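Stage III sporulation protein AF (Bacillus subtilis, PDB 6DCS) is probably a membrane-anchored component of a sporulation-essential channel, with a soluble domain that carries a ring-building motif of the kind found in secretion systems. Local coordinates at residues L23-Y36 against E94-W106. Numbering follows the deposited sequence.
Sequences LKKKAEERFSHDEY and EAKQIQTQLADIW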
ATOM      1  N   LEU A  23       7.127  -6.850   7.625  1.00 54.70           N
ATOM      2  CA  LEU A  23       6.799  -6.389   6.282  1.00 53.51           C
ATOM      3  C   LEU A  23       6.945  -4.888   6.140  1.00 52.61           C
ATOM      4  O   LEU A  23       7.341  -4.411   5.076  1.00 51.31           O
ATOM      5  CB  LEU A  23       5.364  -6.752   5.935  1.00 51.08           C
ATOM      6  CG  LEU A  23       5.059  -8.171   5.496  1.00 53.96           C
ATOM      7  CD1 LEU A  23       3.549  -8.296   5.222  1.00 41.82           C
ATOM      8  CD2 LEU A  23       5.931  -8.534   4.287  1.00 47.01           C
ATOM      9  N   LYS A  24       6.553  -4.128   7.158  1.00 52.46           N
ATOM     10  CA  LYS A  24       6.701  -2.689   7.051  1.00 55.59           C
ATOM     11  C   LYS A  24       8.167  -2.335   6.906  1.00 61.58           C
ATOM     12  O   LYS A  24       8.554  -1.663   5.942  1.00 66.92           O
ATOM     13  CB  LYS A  24       6.085  -1.986   8.260  1.00 58.26           C
ATOM     14  CG  LYS A  24       6.147  -0.477   8.125  1.00 68.78           C
ATOM     15  CD  LYS A  24       5.081   0.245   8.956  1.00 73.25           C
ATOM     16  CE  LYS A  24       5.348   0.167  10.467  1.00 72.44           C
ATOM     17  NZ  LYS A  24       4.386   1.024  11.240  1.00 68.28           N
ATOM     18  N   LYS A  25       9.005  -2.826   7.831  1.00 60.89           N
ATOM     19  CA  LYS A  25      10.430  -2.526   7.785  1.00 59.39           C
ATOM     20  C   LYS A  25      10.987  -2.807   6.397  1.00 60.28           C
ATOM     21  O   LYS A  25      11.522  -1.906   5.744  1.00 67.41           O
ATOM     22  CB  LYS A  25      11.193  -3.312   8.866  1.00 57.66           C
ATOM     23  CG  LYS A  25      11.547  -2.459  10.100  1.00 70.36           C
ATOM     24  CD  LYS A  25      11.590  -3.257  11.425  1.00 80.58           C
ATOM     25  CE  LYS A  25      10.818  -2.544  12.562  1.00 75.30           C
ATOM     26  NZ  LYS A  25      10.782  -3.308  13.851  1.00 75.78           N
ATOM     27  N   LYS A  26      10.809  -4.038   5.908  1.00 54.96           N
ATOM     28  CA  LYS A  26      11.367  -4.428   4.619  1.00 55.11           C
ATOM     29  C   LYS A  26      10.907  -3.498   3.505  1.00 61.47           C
ATOM     30  O   LYS A  26      11.676  -3.187   2.590  1.00 72.97           O
ATOM     31  CB  LYS A  26      10.985  -5.857   4.288  1.00 51.11           C
ATOM     32  CG  LYS A  26      12.006  -6.643   3.530  1.00 55.27           C
ATOM     33  CD  LYS A  26      13.159  -7.102   4.417  1.00 72.30           C
ATOM     34  CE  LYS A  26      14.063  -8.153   3.735  1.00 66.27           C
ATOM     35  NZ  LYS A  26      15.052  -8.732   4.715  1.00 68.05           N
ATOM     36  N   ALA A  27       9.670  -3.025   3.554  1.00 56.57           N
ATOM     37  CA  ALA A  27       9.295  -2.038   2.555  1.00 58.72           C
ATOM     38  C   ALA A  27      10.085  -0.755   2.759  1.00 69.89           C
ATOM     39  O   ALA A  27      10.719  -0.254   1.822  1.00 73.44           O
ATOM     40  CB  ALA A  27       7.801  -1.756   2.597  1.00 55.64           C
ATOM     41  N   GLU A  28      10.102  -0.240   3.990  1.00 68.56           N
ATOM     42  CA  GLU A  28      10.789   1.017   4.255  1.00 74.13           C
ATOM     43  C   GLU A  28      12.216   1.023   3.728  1.00 74.77           C
ATOM     44  O   GLU A  28      12.738   2.093   3.417  1.00 78.94           O
ATOM     45  CB  GLU A  28      10.782   1.322   5.754  1.00 66.53           C
ATOM     46  CG  GLU A  28       9.697   2.289   6.149  1.00 72.27           C
ATOM     47  CD  GLU A  28       9.249   2.110   7.589  1.00 87.25           C
ATOM     48  OE1 GLU A  28       8.059   2.406   7.889  1.00 88.22           O
ATOM     49  OE2 GLU A  28      10.092   1.691   8.420  1.00 87.83           O
ATOM     50  N   GLU A  29      12.849  -0.144   3.599  1.00 71.42           N
ATOM     51  CA  GLU A  29      14.193  -0.192   3.041  1.00 78.73           C
ATOM     52  C   GLU A  29      14.233   0.335   1.602  1.00 82.04           C
ATOM     53  O   GLU A  29      15.078   1.174   1.273  1.00 86.43           O
ATOM     54  CB  GLU A  29      14.722  -1.616   3.126  1.00 78.33           C
ATOM     55  CG  GLU A  29      15.324  -1.937   4.485  1.00 79.00           C
ATOM     56  CD  GLU A  29      16.249  -3.145   4.423  1.00 85.36           C
ATOM     57  OE1 GLU A  29      15.853  -4.154   3.783  1.00 79.41           O
ATOM     58  OE2 GLU A  29      17.383  -3.069   4.976  1.00 92.98           O
ATOM     59  N   ARG A  30      13.309  -0.106   0.737  1.00 82.36           N
ATOM     60  CA  ARG A  30      13.319   0.374  -0.646  1.00 83.65           C
ATOM     61  C   ARG A  30      12.665   1.746  -0.830  1.00 81.79           C
ATOM     62  O   ARG A  30      12.959   2.434  -1.813  1.00 80.00           O
ATOM     63  CB  ARG A  30      12.641  -0.639  -1.566  1.00 81.31           C
ATOM     64  CG  ARG A  30      13.581  -1.751  -2.108  1.00 81.71           C
ATOM     65  CD  ARG A  30      14.481  -2.371  -1.028  1.00 81.83           C
ATOM     66  NE  ARG A  30      15.035  -3.679  -1.413  1.00 88.57           N
ATOM     67  CZ  ARG A  30      15.602  -4.550  -0.572  1.00 90.66           C
ATOM     68  NH1 ARG A  30      15.706  -4.255   0.722  1.00 92.53           N
ATOM     69  NH2 ARG A  30      16.064  -5.724  -1.020  1.00 85.51           N
ATOM     70  N   PHE A  31      11.765   2.152   0.062  1.00 88.45           N
ATOM     71  CA  PHE A  31      11.178   3.498   0.022  1.00 91.57           C
ATOM     72  C   PHE A  31      11.497   4.223   1.327  1.00 97.79           C
ATOM     73  O   PHE A  31      10.591   4.577   2.087  1.00100.02           O
ATOM     74  CB  PHE A  31       9.662   3.491  -0.188  1.00 90.30           C
ATOM     75  CG  PHE A  31       9.188   2.836  -1.453  1.00 86.11           C
ATOM     76  CD1 PHE A  31       8.603   3.596  -2.455  1.00 85.63           C
ATOM     77  CD2 PHE A  31       9.209   1.462  -1.593  1.00 82.71           C
ATOM     78  CE1 PHE A  31       8.117   2.994  -3.602  1.00 78.12           C
ATOM     79  CE2 PHE A  31       8.726   0.861  -2.735  1.00 78.19           C
ATOM     80  CZ  PHE A  31       8.181   1.623  -3.738  1.00 72.91           C
ATOM     81  N   SER A  32      12.780   4.431   1.599  1.00102.43           N
ATOM     82  CA  SER A  32      13.189   5.351   2.655  1.00110.31           C
ATOM     83  C   SER A  32      13.416   6.736   2.068  1.00112.27           C
ATOM     84  O   SER A  32      12.742   7.701   2.447  1.00112.33           O
ATOM     85  CB  SER A  32      14.466   4.840   3.336  0.50105.32           C
ATOM     86  OG  SER A  32      14.558   5.266   4.684  0.50104.15           O
ATOM     87  N   HIS A  33      14.312   6.812   1.085  1.00113.77           N
ATOM     88  CA  HIS A  33      14.864   8.054   0.559  1.00109.56           C
ATOM     89  C   HIS A  33      14.315   8.247  -0.860  1.00109.71           C
ATOM     90  O   HIS A  33      15.079   8.343  -1.841  1.00110.01           O
ATOM     91  CB  HIS A  33      16.374   7.960   0.554  1.00113.15           C
ATOM     92  CG  HIS A  33      16.870   6.559   0.297  1.00116.43           C
ATOM     93  ND1 HIS A  33      16.804   5.551   1.241  1.00114.03           N
ATOM     94  CD2 HIS A  33      17.387   5.985  -0.819  1.00116.28           C
ATOM     95  CE1 HIS A  33      17.281   4.428   0.726  1.00117.13           C
ATOM     96  NE2 HIS A  33      17.647   4.666  -0.522  1.00115.91           N
ATOM     97  N   ASP A  34      12.981   8.301  -0.947  1.00110.39           N
ATOM     98  CA  ASP A  34      12.283   8.129  -2.223  1.00109.04           C
ATOM     99  C   ASP A  34      11.149   9.140  -2.308  1.00109.30           C
ATOM    100  O   ASP A  34      10.829   9.818  -1.329  1.00112.61           O
ATOM    101  CB  ASP A  34      11.726   6.698  -2.391  1.00105.21           C
ATOM    102  CG  ASP A  34      12.786   5.683  -2.838  1.00106.04           C
ATOM    103  OD1 ASP A  34      12.490   4.925  -3.782  1.00102.09           O
ATOM    104  OD2 ASP A  34      13.893   5.640  -2.260  1.00106.20           O
ATOM    105  N   GLU A  35      10.535   9.237  -3.498  1.00109.42           N
ATOM    106  CA  GLU A  35       9.324  10.048  -3.644  1.00107.55           C
ATOM    107  C   GLU A  35       8.282   9.652  -2.636  1.00106.01           C
ATOM    108  O   GLU A  35       7.622  10.496  -2.035  1.00108.76           O
ATOM    109  CB  GLU A  35       8.677   9.880  -5.013  1.00107.51           C
ATOM    110  CG  GLU A  35       7.419  10.733  -5.231  1.00106.07           C
ATOM    111  CD  GLU A  35       7.164  11.169  -6.709  1.00111.50           C
ATOM    112  OE1 GLU A  35       7.368  10.348  -7.630  1.00112.61           O
ATOM    113  OE2 GLU A  35       6.884  12.374  -6.931  1.00112.93           O
ATOM    114  N   TYR A  36       8.099   8.363  -2.459  1.00105.63           N
ATOM    115  CA  TYR A  36       6.946   7.860  -1.746  1.00101.72           C
ATOM    116  C   TYR A  36       7.391   7.227  -0.445  1.00 97.85           C
ATOM    117  O   TYR A  36       8.486   6.664  -0.344  1.00 99.32           O
ATOM    118  CB  TYR A  36       6.168   6.877  -2.614  1.00 97.57           C
ATOM    119  CG  TYR A  36       5.280   7.609  -3.584  1.00 99.41           C
ATOM    120  CD1 TYR A  36       4.648   6.944  -4.615  1.00 99.02           C
ATOM    121  CD2 TYR A  36       5.052   8.975  -3.450  1.00104.78           C
ATOM    122  CE1 TYR A  36       3.822   7.613  -5.508  1.00102.90           C
ATOM    123  CE2 TYR A  36       4.222   9.659  -4.338  1.00106.80           C
ATOM    124  CZ  TYR A  36       3.615   8.970  -5.372  1.00105.29           C
ATOM    125  OH  TYR A  36       2.785   9.614  -6.269  1.00107.70           O
ATOM    126  N   GLU A  94       2.232   4.790 -12.408  1.00 60.73           N
ATOM    127  CA  GLU A  94       2.937   4.906 -11.135  1.00 60.78           C
ATOM    128  C   GLU A  94       2.392   3.904 -10.130  1.00 61.94           C
ATOM    129  O   GLU A  94       3.138   3.072  -9.603  1.00 65.73           O
ATOM    130  CB  GLU A  94       2.844   6.345 -10.597  1.00 63.15           C
ATOM    131  CG  GLU A  94       3.415   6.495  -9.206  1.00 71.19           C
ATOM    132  CD  GLU A  94       4.944   6.610  -9.186  1.00 86.01           C
ATOM    133  OE1 GLU A  94       5.472   7.746  -9.046  1.00 97.50           O
ATOM    134  OE2 GLU A  94       5.615   5.558  -9.326  1.00 84.87           O
ATOM    135  N   ALA A  95       1.081   3.927  -9.888  1.00 65.10           N
ATOM    136  CA  ALA A  95       0.477   3.023  -8.911  1.00 65.96           C
ATOM    137  C   ALA A  95       0.907   1.578  -9.153  1.00 62.21           C
ATOM    138  O   ALA A  95       1.384   0.896  -8.233  1.00 57.86           O
ATOM    139  CB  ALA A  95      -1.052   3.141  -8.956  1.00 61.49           C
ATOM    140  N   LYS A  96       0.781   1.114 -10.398  1.00 56.26           N
ATOM    141  CA  LYS A  96       1.133  -0.259 -10.707  1.00 57.71           C
ATOM    142  C   LYS A  96       2.625  -0.523 -10.474  1.00 63.04           C
ATOM    143  O   LYS A  96       3.031  -1.671 -10.273  1.00 62.72           O
ATOM    144  CB  LYS A  96       0.737  -0.565 -12.150  1.00 54.83           C
ATOM    145  CG  LYS A  96       0.527  -2.028 -12.447  1.00 61.23           C
ATOM    146  CD  LYS A  96      -0.408  -2.190 -13.654  1.00 72.52           C
ATOM    147  CE  LYS A  96      -1.851  -2.604 -13.260  1.00 75.34           C
ATOM    148  NZ  LYS A  96      -2.803  -1.994 -14.239  1.00 60.18           N
ATOM    149  N   GLN A  97       3.468   0.503 -10.482  1.00 61.09           N
ATOM    150  CA  GLN A  97       4.885   0.204 -10.285  1.00 60.11           C
ATOM    151  C   GLN A  97       5.238  -0.011  -8.823  1.00 54.62           C
ATOM    152  O   GLN A  97       6.006  -0.930  -8.520  1.00 55.15           O
ATOM    153  CB  GLN A  97       5.775   1.298 -10.870  1.00 64.47           C
ATOM    154  CG  GLN A  97       7.285   0.950 -10.823  1.00 70.41           C
ATOM    155  CD  GLN A  97       8.175   2.114 -10.352  1.00 72.47           C
ATOM    156  OE1 GLN A  97       7.713   3.055  -9.686  1.00 73.24           O
ATOM    157  NE2 GLN A  97       9.449   2.080 -10.760  1.00 69.31           N
ATOM    158  N   ILE A  98       4.716   0.816  -7.913  1.00 54.47           N
ATOM    159  CA  ILE A  98       4.803   0.502  -6.482  1.00 57.38           C
ATOM    160  C   ILE A  98       4.246  -0.895  -6.183  1.00 48.30           C
ATOM    161  O   ILE A  98       4.815  -1.634  -5.377  1.00 46.05           O
ATOM    162  CB  ILE A  98       4.072   1.563  -5.650  1.00 56.78           C
ATOM    163  CG1 ILE A  98       4.666   2.928  -5.941  1.00 63.18           C
ATOM    164  CG2 ILE A  98       4.210   1.246  -4.179  1.00 52.74           C
ATOM    165  CD1 ILE A  98       3.633   4.032  -5.788  1.00 70.72           C
ATOM    166  N   GLN A  99       3.139  -1.280  -6.817  1.00 45.87           N
ATOM    167  CA  GLN A  99       2.647  -2.649  -6.665  1.00 48.58           C
ATOM    168  C   GLN A  99       3.687  -3.727  -6.975  1.00 52.09           C
ATOM    169  O   GLN A  99       3.965  -4.608  -6.151  1.00 49.59           O
ATOM    170  CB  GLN A  99       1.437  -2.897  -7.565  1.00 55.14           C
ATOM    171  CG  GLN A  99       0.724  -4.192  -7.196  1.00 59.68           C
ATOM    172  CD  GLN A  99      -0.346  -4.623  -8.180  1.00 63.13           C
ATOM    173  OE1 GLN A  99      -0.059  -4.814  -9.375  1.00 73.56           O
ATOM    174  NE2 GLN A  99      -1.572  -4.812  -7.686  1.00 55.43           N
ATOM    175  N   THR A 100       4.228  -3.695  -8.193  1.00 53.31           N
ATOM    176  CA  THR A 100       5.255  -4.645  -8.596  1.00 51.17           C
ATOM    177  C   THR A 100       6.502  -4.550  -7.705  1.00 50.19           C
ATOM    178  O   THR A 100       7.070  -5.567  -7.294  1.00 46.41           O
ATOM    179  CB  THR A 100       5.588  -4.365 -10.048  1.00 52.28           C
ATOM    180  OG1 THR A 100       5.747  -2.954 -10.156  1.00 61.27           O
ATOM    181  CG2 THR A 100       4.460  -4.760 -10.961  1.00 55.07           C
ATOM    182  N   GLN A 101       6.943  -3.333  -7.397  1.00 46.97           N
ATOM    183  CA  GLN A 101       8.096  -3.179  -6.524  1.00 44.22           C
ATOM    184  C   GLN A 101       7.888  -3.934  -5.223  1.00 47.24           C
ATOM    185  O   GLN A 101       8.764  -4.690  -4.781  1.00 48.06           O
ATOM    186  CB  GLN A 101       8.356  -1.698  -6.247  1.00 51.25           C
ATOM    187  CG  GLN A 101       9.636  -1.130  -6.839  1.00 49.95           C
ATOM    188  CD  GLN A 101       9.985   0.261  -6.284  1.00 56.15           C
ATOM    189  OE1 GLN A 101       9.495   1.291  -6.777  1.00 50.28           O
ATOM    190  NE2 GLN A 101      10.848   0.293  -5.264  1.00 59.44           N
ATOM    191  N   LEU A 102       6.722  -3.764  -4.592  1.00 44.14           N
ATOM    192  CA  LEU A 102       6.499  -4.441  -3.323  1.00 42.36           C
ATOM    193  C   LEU A 102       6.306  -5.940  -3.529  1.00 43.22           C
ATOM    194  O   LEU A 102       6.795  -6.757  -2.739  1.00 40.27           O
ATOM    195  CB  LEU A 102       5.312  -3.818  -2.611  1.00 42.91           C
ATOM    196  CG  LEU A 102       5.364  -2.329  -2.304  1.00 44.83           C
ATOM    197  CD1 LEU A 102       3.918  -1.804  -2.105  1.00 48.07           C
ATOM    198  CD2 LEU A 102       6.195  -2.089  -1.084  1.00 43.17           C
ATOM    199  N   ALA A 103       5.612  -6.316  -4.604  1.00 43.27           N
ATOM    200  CA  ALA A 103       5.542  -7.718  -4.995  1.00 44.64           C
ATOM    201  C   ALA A 103       6.928  -8.365  -4.994  1.00 47.29           C
ATOM    202  O   ALA A 103       7.157  -9.383  -4.330  1.00 49.50           O
ATOM    203  CB  ALA A 103       4.908  -7.830  -6.378  1.00 46.09           C
ATOM    204  N   ASP A 104       7.862  -7.791  -5.749  1.00 45.40           N
ATOM    205  CA  ASP A 104       9.225  -8.297  -5.766  1.00 46.61           C
ATOM    206  C   ASP A 104       9.833  -8.292  -4.362  1.00 47.66           C
ATOM    207  O   ASP A 104      10.335  -9.314  -3.888  1.00 45.91           O
ATOM    208  CB  ASP A 104      10.067  -7.456  -6.739  1.00 45.27           C
ATOM    209  CG  ASP A 104       9.729  -7.736  -8.209  1.00 53.99           C
ATOM    210  OD1 ASP A 104       9.079  -8.779  -8.486  1.00 54.77           O
ATOM    211  OD2 ASP A 104      10.079  -6.901  -9.088  1.00 54.50           O
ATOM    212  N   ILE A 105       9.805  -7.143  -3.684  1.00 45.12           N
ATOM    213  CA  ILE A 105      10.471  -7.027  -2.385  1.00 47.11           C
ATOM    214  C   ILE A 105      10.002  -8.120  -1.431  1.00 51.64           C
ATOM    215  O   ILE A 105      10.811  -8.778  -0.761  1.00 51.57           O
ATOM    216  CB  ILE A 105      10.195  -5.648  -1.769  1.00 49.67           C
ATOM    217  CG1 ILE A 105      10.797  -4.546  -2.613  1.00 52.37           C
ATOM    218  CG2 ILE A 105      10.741  -5.599  -0.338  1.00 50.96           C
ATOM    219  CD1 ILE A 105      10.307  -3.167  -2.216  1.00 60.79           C
ATOM    220  N   TRP A 106       8.676  -8.301  -1.327  1.00 43.71           N
ATOM    221  CA  TRP A 106       8.115  -9.182  -0.333  1.00 43.64           C
ATOM    222  C   TRP A 106       8.044 -10.627  -0.792  1.00 47.88           C
ATOM    223  O   TRP A 106       7.704 -11.503   0.021  1.00 49.85           O
ATOM    224  CB  TRP A 106       6.722  -8.704   0.009  1.00 49.21           C
ATOM    225  CG  TRP A 106       6.675  -7.499   0.832  1.00 49.98           C
ATOM    226  CD1 TRP A 106       7.623  -7.052   1.716  1.00 50.39           C
ATOM    227  CD2 TRP A 106       5.601  -6.565   0.876  1.00 44.53           C
ATOM    228  NE1 TRP A 106       7.186  -5.884   2.308  1.00 49.05           N
ATOM    229  CE2 TRP A 106       5.945  -5.572   1.810  1.00 44.82           C
ATOM    230  CE3 TRP A 106       4.394  -6.458   0.195  1.00 44.74           C
ATOM    231  CZ2 TRP A 106       5.111  -4.490   2.089  1.00 45.79           C
ATOM    232  CZ3 TRP A 106       3.567  -5.389   0.479  1.00 44.52           C
ATOM    233  CH2 TRP A 106       3.931  -4.419   1.411  1.00 42.58           C
TER
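W106 reaches from the last turn of its helix to L23, and its indole N-H makes the one hydrogen bond between the segments, NE1 to L23 O at 3.1 Å. The bond is bent, and the carbonyl lies tilted from the indole plane. L23 O also accepts the helical bond from A27 N, so two donors grip it. L23 CD2 sits over the five-membered ring, 3.5 Å from its centroid in a CH-pi contact, while L102 CB lies against the opposite face; a flat, wide indole suits a place between two aliphatic groups. A leucine in place of W106 would probably leave L23 O without its second donor and open a gap between L23 and L102. The small A27 is probably suited to this point, where its CA comes nearest to that of L102; A27 CB lies 3.9 Å from W106 CZ2 and also meets L102 CD2. On the exposed side, I105 CD1 packs against R30 CB at 3.5 Å, using the aliphatic base of the arginine, whose NH1 forms a salt bridge with E29.

Next along the chain, with CG anti to its carbonyl carbon (chi1 -60°), the F31 ring is directed at the 94-106 helix, and CZ arrives at I98 CG2 and the Q101 amide, whose plane is only 14° from that of the ring. Further along, the edge of the Y36 ring meets I98 CD1, with E94 CG near CE1. Outside the segments, M62 touches F31, Y36 and I98, V60 backs L102, and L43 and V38 lie behind L23 and A27. Segments 23-30 and 94-106, whose axes make an angle of 120°, thus pair above a three-stranded sheet, the alpha-beta-beta-alpha-beta order typical of the ring-building motif.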